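Uncharacterized protein (Methanosarcina mazei, PDB 3R6A) is of unknown function but belongs to the glyoxalase/bleomycin resistance protein/dioxygenase superfamily and assembles from two copies of the chain. Local coordinates at residues B[21-24]-B[25-29]. Sequence-based numbering, arbitrary orientation.
Sequences LEFY and EELLE
L27 meets two aromatic rings one turn back along helix 17-27: its CB sits over one face of the F23 ring, while its CD2 approaches the Y24 ring obliquely. That methyl lies 4.0 Å from F23 CE2 and 4.1 Å from Y24 CD1, and it reaches both because L27 CG stands anti to the backbone N (chi1 178°), running side by side with the rings. The rings also meet each other. F23 CD2 lies over the centre of one face of the Y24 ring, 3.7 Å above its plane, and Y24 CZ in turn lies in plane at the edge of F23. Y24 OH is hydrogen-bonded to D109 OD2 and to H107 ND1 of the second subunit, and the same H107 makes an edge-to-face contact with F23.

The backbone keeps i to i+4 bonds from E25 N to L21 O through L28 N to Y24 O; the one from L27 N to F23 O is nearly straight, with 171° at the hydrogen. The helix then ends in a Schellman motif, where E29 turns to positive phi. L28 packs on I48 and I51 of the sheet.

E22 and E26 are exposed, and E25 stands beside them, partly covered by I48. E22 OE1 comes within 3.6 Å of E25 OE1, the two carboxylate planes 76° apart, and 4.3 Å from E26 OE2. These two neighbours would probably raise the pKa of E22 modestly, with solvent screening much of the repulsion, whereas the aromatic side, through the Y24 hydroxyl, joins the helix to the other subunit.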
ATOM      1  N   LEU B  21       8.294 -10.112  10.545  1.00 19.36           N
ATOM      2  CA  LEU B  21       9.240  -9.008  10.684  1.00 20.77           C
ATOM      3  C   LEU B  21      10.654  -9.408  10.282  1.00 21.92           C
ATOM      4  O   LEU B  21      11.340  -8.673   9.570  1.00 21.59           O
ATOM      5  CB  LEU B  21       9.257  -8.477  12.124  1.00 23.76           C
ATOM      6  CG  LEU B  21       8.228  -7.405  12.481  1.00 24.82           C
ATOM      7  CD1 LEU B  21       8.345  -7.062  13.954  1.00 27.28           C
ATOM      8  CD2 LEU B  21       8.453  -6.161  11.623  1.00 26.86           C
ATOM      9  N   GLU B  22      11.093 -10.572  10.744  1.00 21.38           N
ATOM     10  CA  GLU B  22      12.430 -11.040  10.413  1.00 23.44           C
ATOM     11  C   GLU B  22      12.589 -11.067   8.898  1.00 21.14           C
ATOM     12  O   GLU B  22      13.605 -10.617   8.366  1.00 21.59           O
ATOM     13  CB  GLU B  22      12.666 -12.438  10.991  1.00 27.29           C
ATOM     14  CG  GLU B  22      14.005 -13.065  10.610  1.00 32.50           C
ATOM     15  CD  GLU B  22      15.204 -12.244  11.060  1.00 37.19           C
ATOM     16  OE1 GLU B  22      15.441 -11.159  10.482  1.00 39.87           O
ATOM     17  OE2 GLU B  22      15.911 -12.684  11.994  1.00 39.51           O
ATOM     18  N   PHE B  23      11.576 -11.581   8.207  1.00 18.19           N
ATOM     19  CA  PHE B  23      11.614 -11.656   6.754  1.00 17.28           C
ATOM     20  C   PHE B  23      11.719 -10.275   6.119  1.00 15.39           C
ATOM     21  O   PHE B  23      12.579 -10.042   5.268  1.00 15.38           O
ATOM     22  CB  PHE B  23      10.367 -12.363   6.215  1.00 18.06           C
ATOM     23  CG  PHE B  23      10.262 -12.335   4.715  1.00 17.99           C
ATOM     24  CD1 PHE B  23      11.096 -13.124   3.927  1.00 16.21           C
ATOM     25  CD2 PHE B  23       9.352 -11.490   4.088  1.00 17.15           C
ATOM     26  CE1 PHE B  23      11.028 -13.071   2.539  1.00 19.16           C
ATOM     27  CE2 PHE B  23       9.276 -11.429   2.696  1.00 18.36           C
ATOM     28  CZ  PHE B  23      10.114 -12.219   1.919  1.00 18.77           C
ATOM     29  N   TYR B  24      10.845  -9.356   6.520  1.00 14.92           N
ATOM     30  CA  TYR B  24      10.890  -8.020   5.935  1.00 13.81           C
ATOM     31  C   TYR B  24      12.149  -7.240   6.279  1.00 14.96           C
ATOM     32  O   TYR B  24      12.600  -6.418   5.483  1.00 14.13           O
ATOM     33  CB  TYR B  24       9.631  -7.231   6.312  1.00 14.65           C
ATOM     34  CG  TYR B  24       8.414  -7.807   5.631  1.00 13.63           C
ATOM     35  CD1 TYR B  24       8.246  -7.687   4.247  1.00 13.49           C
ATOM     36  CD2 TYR B  24       7.496  -8.577   6.339  1.00 14.49           C
ATOM     37  CE1 TYR B  24       7.202  -8.333   3.592  1.00 14.38           C
ATOM     38  CE2 TYR B  24       6.454  -9.226   5.695  1.00 14.00           C
ATOM     39  CZ  TYR B  24       6.314  -9.107   4.323  1.00 15.68           C
ATOM     40  OH  TYR B  24       5.311  -9.796   3.684  1.00 14.06           O
ATOM     41  N   GLU B  25      12.732  -7.492   7.449  1.00 14.39           N
ATOM     42  CA  GLU B  25      13.958  -6.785   7.814  1.00 14.95           C
ATOM     43  C   GLU B  25      15.059  -7.220   6.855  1.00 16.15           C
ATOM     44  O   GLU B  25      15.918  -6.427   6.466  1.00 15.80           O
ATOM     45  CB  GLU B  25      14.333  -7.091   9.270  1.00 16.10           C
ATOM     46  CG  GLU B  25      13.289  -6.559  10.251  1.00 17.97           C
ATOM     47  CD  GLU B  25      13.500  -7.009  11.681  1.00 19.22           C
ATOM     48  OE1 GLU B  25      14.087  -8.090  11.889  1.00 19.35           O
ATOM     49  OE2 GLU B  25      13.053  -6.284  12.596  1.00 22.49           O
ATOM     50  N   GLU B  26      15.010  -8.484   6.454  1.00 16.35           N
ATOM     51  CA  GLU B  26      15.993  -9.027   5.526  1.00 18.31           C
ATOM     52  C   GLU B  26      15.722  -8.533   4.104  1.00 17.42           C
ATOM     53  O   GLU B  26      16.625  -8.043   3.421  1.00 17.18           O
ATOM     54  CB  GLU B  26      15.944 -10.554   5.556  1.00 21.27           C
ATOM     55  CG  GLU B  26      16.321 -11.153   6.903  1.00 29.67           C
ATOM     56  CD  GLU B  26      17.819 -11.190   7.125  1.00 34.85           C
ATOM     57  OE1 GLU B  26      18.477 -10.139   6.976  1.00 38.11           O
ATOM     58  OE2 GLU B  26      18.337 -12.280   7.454  1.00 39.71           O
ATOM     59  N   LEU B  27      14.473  -8.667   3.665  1.00 14.77           N
ATOM     60  CA  LEU B  27      14.081  -8.247   2.319  1.00 15.66           C
ATOM     61  C   LEU B  27      14.353  -6.762   2.074  1.00 16.17           C
ATOM     62  O   LEU B  27      14.877  -6.378   1.024  1.00 15.21           O
ATOM     63  CB  LEU B  27      12.594  -8.523   2.099  1.00 15.18           C
ATOM     64  CG  LEU B  27      12.024  -8.101   0.744  1.00 14.33           C
ATOM     65  CD1 LEU B  27      12.535  -9.034  -0.348  1.00 13.66           C
ATOM     66  CD2 LEU B  27      10.501  -8.121   0.810  1.00 15.17           C
ATOM     67  N   LEU B  28      14.004  -5.934   3.053  1.00 15.97           N
ATOM     68  CA  LEU B  28      14.184  -4.491   2.937  1.00 17.75           C
ATOM     69  C   LEU B  28      15.531  -4.011   3.467  1.00 19.25           C
ATOM     70  O   LEU B  28      15.813  -2.812   3.474  1.00 20.36           O
ATOM     71  CB  LEU B  28      13.053  -3.772   3.677  1.00 17.34           C
ATOM     72  CG  LEU B  28      11.639  -4.124   3.213  1.00 20.39           C
ATOM     73  CD1 LEU B  28      10.618  -3.529   4.161  1.00 23.58           C
ATOM     74  CD2 LEU B  28      11.428  -3.606   1.807  1.00 25.34           C
ATOM     75  N   GLU B  29      16.358  -4.948   3.916  1.00 19.68           N
ATOM     76  CA  GLU B  29      17.676  -4.611   4.439  1.00 23.12           C
ATOM     77  C   GLU B  29      17.584  -3.460   5.437  1.00 23.35           C
ATOM     78  O   GLU B  29      18.306  -2.468   5.334  1.00 24.17           O
ATOM     79  CB  GLU B  29      18.608  -4.247   3.280  1.00 26.79           C
ATOM     80  CG  GLU B  29      18.537  -5.251   2.142  1.00 31.39           C
ATOM     81  CD  GLU B  29      19.375  -4.855   0.943  1.00 35.23           C
ATOM     82  OE1 GLU B  29      19.320  -3.675   0.540  1.00 36.04           O
ATOM     83  OE2 GLU B  29      20.075  -5.733   0.398  1.00 38.37           O
TER